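Putative isomerase (Streptomyces coelicolor A3, PDB 2OQH) probably acts on sugar acids as a mandelate racemase-type member of the enolase superfamily, perhaps dehydrating D-glucarate. Local coordinates at residues Gly191-Val196 / Asp218-Glu223; Leu222-Val227 / Leu243-Cys248; Asp333-Leu338 / Val355-Asp360. All blocks are in the same frame, centred on the assembly; numbering follows the deposited sequence.

Contact 1. Residues Gly191-Val196 / Asp218-Glu223; sequences GVNLRV and DLEYLE
Val196 and Leu222 sit on neighbouring parallel strands of the TIM barrel, linked by a beta-alpha-beta crossover through helix 204-214. Their side chains lie alongside one another, and Val196 CG1 reaches Leu222 CD1 at 3.4 Å, tighter than usual carbon contact. On the same apolar face Leu219 CD2 rests 3.7 Å from Leu194 CG; branched aliphatics suit this layer, because helix 175-188 packs against Leu194 and Val196. Glu223 N bonds Val196 O at 2.9 Å, yet Val196 N and Tyr221 O, 3.7 Å apart, are buried with no partner. Toward the strand starts water enters: one molecule bridges Leu194 N and Asp218 O, and another is held by Glu220 OE2 and, weakly, by Arg195 NH2. On the other face Arg195 suits its place: with CG anti to the carbonyl carbon (chi1 -46°), its long apolar chain crosses Tyr221, CG over the ring in a CH-pi contact, while its end bonds a carboxylate. The tyrosine hydroxyl, bonded to Asn295, lies over one guanidinium face, and Arg321 takes Glu220 OE2. Arg195 NE, at 2.7 Å, and NH2, at 2.9 Å, both hydrogen-bond Glu220 OE1 in a side-on salt bridge, the oxygen staying in the guanidinium plane.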
loop_
_atom_site.group_PDB
_atom_site.type_symbol
_atom_site.label_atom_id
_atom_site.label_comp_id
_atom_site.label_asym_id
_atom_site.label_seq_id
_atom_site.Cartn_x
_atom_site.Cartn_y
_atom_site.Cartn_z
ATOM N N GLY A 191 -10.835 9.967 20.363
ATOM C CA GLY A 191 -11.584 9.144 19.427
ATOM C C GLY A 191 -10.995 8.778 18.080
ATOM O O GLY A 191 -11.701 8.248 17.223
ATOM N N VAL A 192 -9.717 9.043 17.869
ATOM C CA VAL A 192 -9.125 8.703 16.590
ATOM C C VAL A 192 -8.616 7.262 16.637
ATOM O O VAL A 192 -8.250 6.763 17.702
ATOM C CB VAL A 192 -7.937 9.641 16.268
ATOM C CG1 VAL A 192 -6.722 9.252 17.100
ATOM C CG2 VAL A 192 -7.613 9.585 14.795
ATOM N N ASN A 193 -8.624 6.587 15.493
ATOM C CA ASN A 193 -8.086 5.234 15.426
ATOM C C ASN A 193 -6.576 5.451 15.434
ATOM O O ASN A 193 -6.035 6.097 14.544
ATOM C CB ASN A 193 -8.506 4.541 14.132
ATOM C CG ASN A 193 -9.932 4.070 14.168
ATOM O OD1 ASN A 193 -10.332 3.372 15.094
ATOM N ND2 ASN A 193 -10.710 4.441 13.160
ATOM N N LEU A 194 -5.898 4.912 16.438
ATOM C CA LEU A 194 -4.459 5.100 16.569
ATOM C C LEU A 194 -3.651 3.819 16.346
ATOM O O LEU A 194 -4.032 2.746 16.819
ATOM C CB LEU A 194 -4.169 5.674 17.956
ATOM C CG LEU A 194 -2.751 6.137 18.271
ATOM C CD1 LEU A 194 -2.322 7.195 17.280
ATOM C CD2 LEU A 194 -2.717 6.695 19.690
ATOM N N ARG A 195 -2.526 3.954 15.642
ATOM C CA ARG A 195 -1.650 2.826 15.321
ATOM C C ARG A 195 -0.179 3.201 15.501
ATOM O O ARG A 195 0.162 4.375 15.556
ATOM C CB ARG A 195 -1.849 2.414 13.857
ATOM C CG ARG A 195 -3.291 2.293 13.408
ATOM C CD ARG A 195 -3.381 2.300 11.885
ATOM N NE ARG A 195 -4.764 2.287 11.412
ATOM C CZ ARG A 195 -5.123 2.454 10.142
ATOM N NH1 ARG A 195 -4.200 2.648 9.202
ATOM N NH2 ARG A 195 -6.407 2.431 9.812
ATOM N N VAL A 196 0.689 2.198 15.596
ATOM C CA VAL A 196 2.126 2.441 15.708
ATOM C C VAL A 196 2.868 1.387 14.885
ATOM O O VAL A 196 2.561 0.195 14.946
ATOM C CB VAL A 196 2.613 2.423 17.175
ATOM C CG1 VAL A 196 2.221 1.136 17.844
ATOM C CG2 VAL A 196 4.115 2.613 17.218
ATOM N N ASP A 218 -5.947 1.511 23.780
ATOM C CA ASP A 218 -6.856 0.880 22.825
ATOM C C ASP A 218 -6.554 1.227 21.362
ATOM O O ASP A 218 -7.388 1.786 20.648
ATOM C CB ASP A 218 -8.309 1.235 23.166
ATOM C CG ASP A 218 -9.309 0.473 22.314
ATOM O OD1 ASP A 218 -9.081 -0.735 22.044
ATOM O OD2 ASP A 218 -10.327 1.072 21.919
ATOM N N LEU A 219 -5.356 0.872 20.918
ATOM C CA LEU A 219 -4.936 1.138 19.550
ATOM C C LEU A 219 -5.656 0.220 18.574
ATOM O O LEU A 219 -5.988 -0.914 18.913
ATOM C CB LEU A 219 -3.431 0.904 19.411
ATOM C CG LEU A 219 -2.501 1.558 20.433
ATOM C CD1 LEU A 219 -1.079 1.039 20.224
ATOM C CD2 LEU A 219 -2.555 3.067 20.280
ATOM N N GLU A 220 -5.895 0.702 17.359
ATOM C CA GLU A 220 -6.540 -0.129 16.356
ATOM C C GLU A 220 -5.648 -1.357 16.169
ATOM O O GLU A 220 -6.136 -2.479 16.086
ATOM C CB GLU A 220 -6.706 0.629 15.040
ATOM C CG GLU A 220 -7.292 -0.221 13.934
ATOM C CD GLU A 220 -7.685 0.599 12.723
ATOM O OE1 GLU A 220 -7.143 1.719 12.573
ATOM O OE2 GLU A 220 -8.523 0.121 11.926
ATOM N N TYR A 221 -4.342 -1.134 16.083
ATOM C CA TYR A 221 -3.397 -2.238 15.997
ATOM C C TYR A 221 -1.947 -1.838 16.145
ATOM O O TYR A 221 -1.578 -0.680 15.947
ATOM C CB TYR A 221 -3.585 -3.074 14.717
ATOM C CG TYR A 221 -3.556 -2.343 13.395
ATOM C CD1 TYR A 221 -2.379 -1.770 12.903
ATOM C CD2 TYR A 221 -4.698 -2.271 12.606
ATOM C CE1 TYR A 221 -2.345 -1.145 11.645
ATOM C CE2 TYR A 221 -4.680 -1.655 11.355
ATOM C CZ TYR A 221 -3.505 -1.090 10.877
ATOM O OH TYR A 221 -3.512 -0.469 9.644
ATOM N N LEU A 222 -1.143 -2.819 16.534
ATOM C CA LEU A 222 0.285 -2.662 16.708
ATOM C C LEU A 222 0.855 -3.265 15.428
ATOM O O LEU A 222 0.680 -4.454 15.167
ATOM C CB LEU A 222 0.734 -3.447 17.942
ATOM C CG LEU A 222 2.210 -3.517 18.304
ATOM C CD1 LEU A 222 2.836 -2.139 18.210
ATOM C CD2 LEU A 222 2.352 -4.072 19.712
ATOM N N GLU A 223 1.518 -2.446 14.623
ATOM C CA GLU A 223 2.052 -2.911 13.352
ATOM C C GLU A 223 3.532 -3.269 13.360
ATOM O O GLU A 223 4.379 -2.429 13.639
ATOM C CB GLU A 223 1.794 -1.850 12.280
ATOM C CG GLU A 223 1.922 -2.351 10.863
ATOM C CD GLU A 223 1.651 -1.274 9.816
ATOM O OE1 GLU A 223 0.734 -0.444 10.011
ATOM O OE2 GLU A 223 2.347 -1.267 8.777
HETATM O O HOH W 1 -7.717 3.258 18.115
HETATM O O HOH W 2 -9.591 2.079 10.340
#

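Contact 2. Residues Leu222-Val227 / Leu243-Cys248; sequences LEDPCV and LCTNMC
Asp224 lays its carboxylate against the start of the turn after Thr245 and holds it with both oxygens. Its backbone takes up a left-handed conformation, and chi1 of -70° sets CG beside the backbone N. From there OD1 accepts from Thr245 OG1 at 2.5 Å and OD2 from Asn246 N at 3.1 Å, each through its syn lone pair. Thr245 OG1, turned anti to its own nitrogen (chi1 -166°), also accepts from Met247 N and from Cys248 N, making an ST turn and ST motif; three bonds therefore fix this hydroxyl, a task suited to threonine. With an alanine in place of Asp224, Thr245 OG1 and Asn246 N would probably be left without their acceptors and the turn set freer to shift. The support beneath is a TIM-barrel strand pair, 221-223 beside 243-245, joined through helix 228-238: Cys244 N bonds Leu222 O at 2.9 Å, and Asp224 N bonds Cys244 O. Met247, a selenomethionine, brings CG to 3.6 Å from Asp224 OD2 and bends at chi3, its selenium beside the Asp224 carboxylate. On the apolar side Leu243 CD1 touches both Leu222 and the Pro225 ring, 3.8 Å from Pro225 CD.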
loop_
_atom_site.group_PDB
_atom_site.type_symbol
_atom_site.label_atom_id
_atom_site.label_comp_id
_atom_site.label_asym_id
_atom_site.label_seq_id
_atom_site.Cartn_x
_atom_site.Cartn_y
_atom_site.Cartn_z
ATOM N N LEU A 222 -1.143 -2.819 16.534
ATOM C CA LEU A 222 0.285 -2.662 16.708
ATOM C C LEU A 222 0.855 -3.265 15.428
ATOM O O LEU A 222 0.680 -4.454 15.167
ATOM C CB LEU A 222 0.734 -3.447 17.942
ATOM C CG LEU A 222 2.210 -3.517 18.304
ATOM C CD1 LEU A 222 2.836 -2.139 18.210
ATOM C CD2 LEU A 222 2.352 -4.072 19.712
ATOM N N GLU A 223 1.518 -2.446 14.623
ATOM C CA GLU A 223 2.052 -2.911 13.352
ATOM C C GLU A 223 3.532 -3.269 13.360
ATOM O O GLU A 223 4.379 -2.429 13.639
ATOM C CB GLU A 223 1.794 -1.850 12.280
ATOM C CG GLU A 223 1.922 -2.351 10.863
ATOM C CD GLU A 223 1.651 -1.274 9.816
ATOM O OE1 GLU A 223 0.734 -0.444 10.011
ATOM O OE2 GLU A 223 2.347 -1.267 8.777
ATOM N N ASP A 224 3.834 -4.521 13.035
ATOM C CA ASP A 224 5.214 -5.013 12.981
ATOM C C ASP A 224 6.172 -4.550 14.080
ATOM O O ASP A 224 7.216 -3.969 13.789
ATOM C CB ASP A 224 5.839 -4.663 11.627
ATOM C CG ASP A 224 5.244 -5.460 10.490
ATOM O OD1 ASP A 224 5.218 -6.704 10.603
ATOM O OD2 ASP A 224 4.806 -4.849 9.493
ATOM N N PRO A 225 5.849 -4.808 15.356
ATOM C CA PRO A 225 6.790 -4.356 16.387
ATOM C C PRO A 225 8.145 -5.068 16.334
ATOM O O PRO A 225 9.172 -4.481 16.669
ATOM C CB PRO A 225 6.039 -4.633 17.694
ATOM C CG PRO A 225 5.117 -5.794 17.326
ATOM C CD PRO A 225 4.635 -5.389 15.956
ATOM N N CYS A 226 8.142 -6.326 15.899
ATOM C CA CYS A 226 9.364 -7.121 15.841
ATOM C C CYS A 226 9.480 -7.919 14.545
ATOM O O CYS A 226 8.554 -7.957 13.750
ATOM C CB CYS A 226 9.407 -8.086 17.027
ATOM S SG CYS A 226 8.059 -9.303 17.001
ATOM N N VAL A 227 10.621 -8.572 14.355
ATOM C CA VAL A 227 10.871 -9.356 13.148
ATOM C C VAL A 227 10.402 -10.807 13.212
ATOM O O VAL A 227 10.402 -11.421 14.271
ATOM C CB VAL A 227 12.382 -9.395 12.815
ATOM C CG1 VAL A 227 12.926 -7.991 12.655
ATOM C CG2 VAL A 227 13.130 -10.113 13.912
ATOM N N LEU A 243 -2.566 -7.380 16.390
ATOM C CA LEU A 243 -1.247 -7.343 15.769
ATOM C C LEU A 243 -1.358 -7.352 14.240
ATOM O O LEU A 243 -2.045 -8.190 13.658
ATOM C CB LEU A 243 -0.431 -8.545 16.252
ATOM C CG LEU A 243 1.093 -8.448 16.209
ATOM C CD1 LEU A 243 1.571 -7.359 17.170
ATOM C CD2 LEU A 243 1.692 -9.797 16.587
ATOM N N CYS A 244 -0.668 -6.421 13.595
ATOM C CA CYS A 244 -0.713 -6.296 12.145
ATOM C C CYS A 244 0.669 -6.451 11.516
ATOM O O CYS A 244 1.688 -6.219 12.173
ATOM C CB CYS A 244 -1.315 -4.932 11.783
ATOM S SG CYS A 244 -1.483 -4.585 10.018
ATOM N N THR A 245 0.702 -6.848 10.248
ATOM C CA THR A 245 1.970 -7.025 9.548
ATOM C C THR A 245 1.895 -6.817 8.039
ATOM O O THR A 245 0.850 -7.003 7.413
ATOM C CB THR A 245 2.544 -8.451 9.748
ATOM O OG1 THR A 245 3.914 -8.482 9.332
ATOM C CG2 THR A 245 1.777 -9.462 8.891
ATOM N N ASN A 246 3.030 -6.426 7.475
ATOM C CA ASN A 246 3.189 -6.279 6.034
ATOM C C ASN A 246 4.662 -6.576 5.815
ATOM O O ASN A 246 5.254 -6.171 4.823
ATOM C CB ASN A 246 2.803 -4.875 5.528
ATOM C CG ASN A 246 3.699 -3.774 6.057
ATOM O OD1 ASN A 246 4.907 -3.768 5.835
ATOM N ND2 ASN A 246 3.099 -2.821 6.756
HETATM N N MSE A 247 5.233 -7.306 6.776
HETATM C CA MSE A 247 6.637 -7.705 6.752
HETATM C C MSE A 247 6.903 -9.191 7.029
HETATM O O MSE A 247 7.831 -9.755 6.452
HETATM C CB MSE A 247 7.450 -6.874 7.747
HETATM C CG MSE A 247 7.625 -5.413 7.348
HETATM SE SE MSE A 247 8.633 -4.396 8.662
HETATM C CE MSE A 247 10.383 -5.118 8.323
ATOM N N CYS A 248 6.125 -9.830 7.904
ATOM C CA CYS A 248 6.375 -11.247 8.185
ATOM C C CYS A 248 5.475 -12.187 7.371
ATOM O O CYS A 248 5.692 -13.397 7.348
ATOM C CB CYS A 248 6.262 -11.545 9.690
ATOM S SG CYS A 248 4.610 -11.631 10.380
#

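Contact 3. Residues Asp333-Leu338 / Val355-Asp360; sequences DIIEPL and VSVDED
Ile335 meets two valines of segment 355-360 with its two branches; that segment runs roughly the other way, the two directions 150° apart. Its longer arm brings Ile335 CD1 to 3.5 Å from Val355 CG1, while the methyl CG2 lies 3.8 Å from Val357 CG2. The isoleucine crosses both valines at a slant, and its chi1 of 75° turns the fork so that the arm ending in CD1 meets Val355 and CG2 meets Val357. A beta-branched residue suits the place for this reason. Val355, pointing at the opposite segment, also receives Leu338, whose CD2 approaches the same CG1 at 4.2 Å.

Ile334 behaves differently: it lies alongside Val357, pointing the same way, and offers CD1 to Val357 CG1 at 4.1 Å. Ile304 of helix 303-315 touches both Ile335 and Val357, and Trp47 of strand 45-51 packs on Val357, so these aliphatic groups have apolar neighbours beyond the pair.

The backbones are joined by one hydrogen bond, Asp358 N to Ile334 O at 2.7 Å and nearly straight. Val357 CA also makes a CH...O contact with Ile334 O at 3.3 Å. Before it, Asp333 bonds Ile334 N with OD1 and Gly303 N with OD2, tying the loop to the start of helix 303-315.

The Asp358 carboxylate serves the helix that follows, OD1 accepting from Lys361 N. Aspartate is apt here, because its short side chain puts a carboxylate oxygen, an acceptor, at a backbone N-H of the first turn: this is the N-cap of helix 359-368.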
loop_
_atom_site.group_PDB
_atom_site.type_symbol
_atom_site.label_atom_id
_atom_site.label_comp_id
_atom_site.label_asym_id
_atom_site.label_seq_id
_atom_site.Cartn_x
_atom_site.Cartn_y
_atom_site.Cartn_z
ATOM N N ASP A 333 1.722 14.955 -11.102
ATOM C CA ASP A 333 1.675 13.531 -11.440
ATOM C C ASP A 333 1.443 13.405 -12.939
ATOM O O ASP A 333 1.087 14.386 -13.598
ATOM C CB ASP A 333 0.517 12.859 -10.688
ATOM C CG ASP A 333 0.740 11.369 -10.465
ATOM O OD1 ASP A 333 1.498 10.750 -11.249
ATOM O OD2 ASP A 333 0.142 10.817 -9.510
ATOM N N ILE A 334 1.633 12.209 -13.488
ATOM C CA ILE A 334 1.421 12.040 -14.914
ATOM C C ILE A 334 -0.035 11.784 -15.263
ATOM O O ILE A 334 -0.360 11.470 -16.400
ATOM C CB ILE A 334 2.314 10.934 -15.496
ATOM C CG1 ILE A 334 2.050 9.598 -14.809
ATOM C CG2 ILE A 334 3.772 11.316 -15.315
ATOM C CD1 ILE A 334 2.950 8.500 -15.321
ATOM N N ILE A 335 -0.917 11.917 -14.281
ATOM C CA ILE A 335 -2.342 11.750 -14.541
ATOM C C ILE A 335 -3.079 12.848 -13.798
ATOM O O ILE A 335 -2.476 13.619 -13.052
ATOM C CB ILE A 335 -2.892 10.369 -14.068
ATOM C CG1 ILE A 335 -3.040 10.341 -12.545
ATOM C CG2 ILE A 335 -1.957 9.261 -14.514
ATOM C CD1 ILE A 335 -3.859 9.166 -12.033
ATOM N N GLU A 336 -4.385 12.927 -14.013
ATOM C CA GLU A 336 -5.190 13.931 -13.339
ATOM C C GLU A 336 -5.326 13.556 -11.864
ATOM O O GLU A 336 -5.519 12.386 -11.528
ATOM C CB GLU A 336 -6.565 14.012 -13.996
ATOM C CG GLU A 336 -6.522 14.612 -15.388
ATOM C CD GLU A 336 -6.421 16.130 -15.347
ATOM O OE1 GLU A 336 -7.447 16.785 -15.039
ATOM O OE2 GLU A 336 -5.316 16.667 -15.606
ATOM N N PRO A 337 -5.233 14.547 -10.963
ATOM C CA PRO A 337 -5.354 14.269 -9.527
ATOM C C PRO A 337 -6.623 13.495 -9.143
ATOM O O PRO A 337 -7.707 13.727 -9.689
ATOM C CB PRO A 337 -5.331 15.664 -8.898
ATOM C CG PRO A 337 -4.490 16.455 -9.861
ATOM C CD PRO A 337 -5.012 15.985 -11.201
ATOM N N LEU A 338 -6.475 12.571 -8.198
ATOM C CA LEU A 338 -7.602 11.789 -7.718
ATOM C C LEU A 338 -8.344 12.667 -6.718
ATOM O O LEU A 338 -7.767 13.588 -6.147
ATOM C CB LEU A 338 -7.108 10.517 -7.027
ATOM C CG LEU A 338 -6.274 9.572 -7.889
ATOM C CD1 LEU A 338 -5.736 8.444 -7.012
ATOM C CD2 LEU A 338 -7.119 9.020 -9.029
ATOM N N VAL A 355 -8.307 6.658 -15.267
ATOM C CA VAL A 355 -7.340 7.753 -15.289
ATOM C C VAL A 355 -6.707 7.909 -16.667
ATOM O O VAL A 355 -6.578 6.938 -17.415
ATOM C CB VAL A 355 -6.212 7.534 -14.258
ATOM C CG1 VAL A 355 -6.803 7.392 -12.865
ATOM C CG2 VAL A 355 -5.396 6.299 -14.629
ATOM N N SER A 356 -6.312 9.137 -16.991
ATOM C CA SER A 356 -5.691 9.441 -18.275
ATOM C C SER A 356 -4.257 9.913 -18.066
ATOM O O SER A 356 -4.008 10.816 -17.271
ATOM C CB SER A 356 -6.487 10.531 -18.997
ATOM O OG SER A 356 -5.896 10.808 -20.256
ATOM N N VAL A 357 -3.321 9.312 -18.789
ATOM C CA VAL A 357 -1.915 9.663 -18.641
ATOM C C VAL A 357 -1.385 10.710 -19.615
ATOM O O VAL A 357 -1.553 10.588 -20.824
ATOM C CB VAL A 357 -1.018 8.415 -18.771
ATOM C CG1 VAL A 357 0.443 8.794 -18.520
ATOM C CG2 VAL A 357 -1.477 7.344 -17.796
ATOM N N ASP A 358 -0.726 11.728 -19.069
ATOM C CA ASP A 358 -0.117 12.802 -19.853
ATOM C C ASP A 358 1.271 12.310 -20.271
ATOM O O ASP A 358 2.198 12.271 -19.454
ATOM C CB ASP A 358 0.026 14.052 -18.981
ATOM C CG ASP A 358 0.567 15.246 -19.741
ATOM O OD1 ASP A 358 1.539 15.090 -20.507
ATOM O OD2 ASP A 358 0.022 16.356 -19.549
ATOM N N GLU A 359 1.426 11.936 -21.535
ATOM C CA GLU A 359 2.717 11.440 -21.993
ATOM C C GLU A 359 3.835 12.472 -21.980
ATOM O O GLU A 359 4.995 12.132 -21.741
ATOM C CB GLU A 359 2.577 10.821 -23.383
ATOM C CG GLU A 359 2.046 9.397 -23.335
ATOM C CD GLU A 359 1.595 8.900 -24.685
ATOM O OE1 GLU A 359 2.318 9.167 -25.668
ATOM O OE2 GLU A 359 0.529 8.241 -24.763
ATOM N N ASP A 360 3.496 13.734 -22.218
ATOM C CA ASP A 360 4.513 14.780 -22.213
ATOM C C ASP A 360 5.158 14.844 -20.831
ATOM O O ASP A 360 6.381 14.879 -20.714
ATOM C CB ASP A 360 3.893 16.137 -22.574
ATOM C CG ASP A 360 3.270 16.139 -23.956
ATOM O OD1 ASP A 360 3.903 15.597 -24.892
ATOM O OD2 ASP A 360 2.154 16.684 -24.113
#

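In the fold
Contacts 1 and 2 are successive steps round one barrel: strand 221-223 pairs with 193-197 in contact 1 and with 243-245 in contact 2, so Leu222 and Glu223 belong to both. Their centres are 13 Å apart, and they touch where Tyr221 CD1 meets Cys244 CB at 3.5 Å. Together they bring Glu223 and Asn246, with Asp197 nearby, to the C-terminal ends of the barrel strands, where enzymes of this superfamily commonly carry their metal ligands; a similar role here is probable. Contact 3 lies on the opposite side of the chain's centre, its own centre 34 Å from either, with nearest atoms about 17 Å from contact 1 and about 20 Å from contact 2.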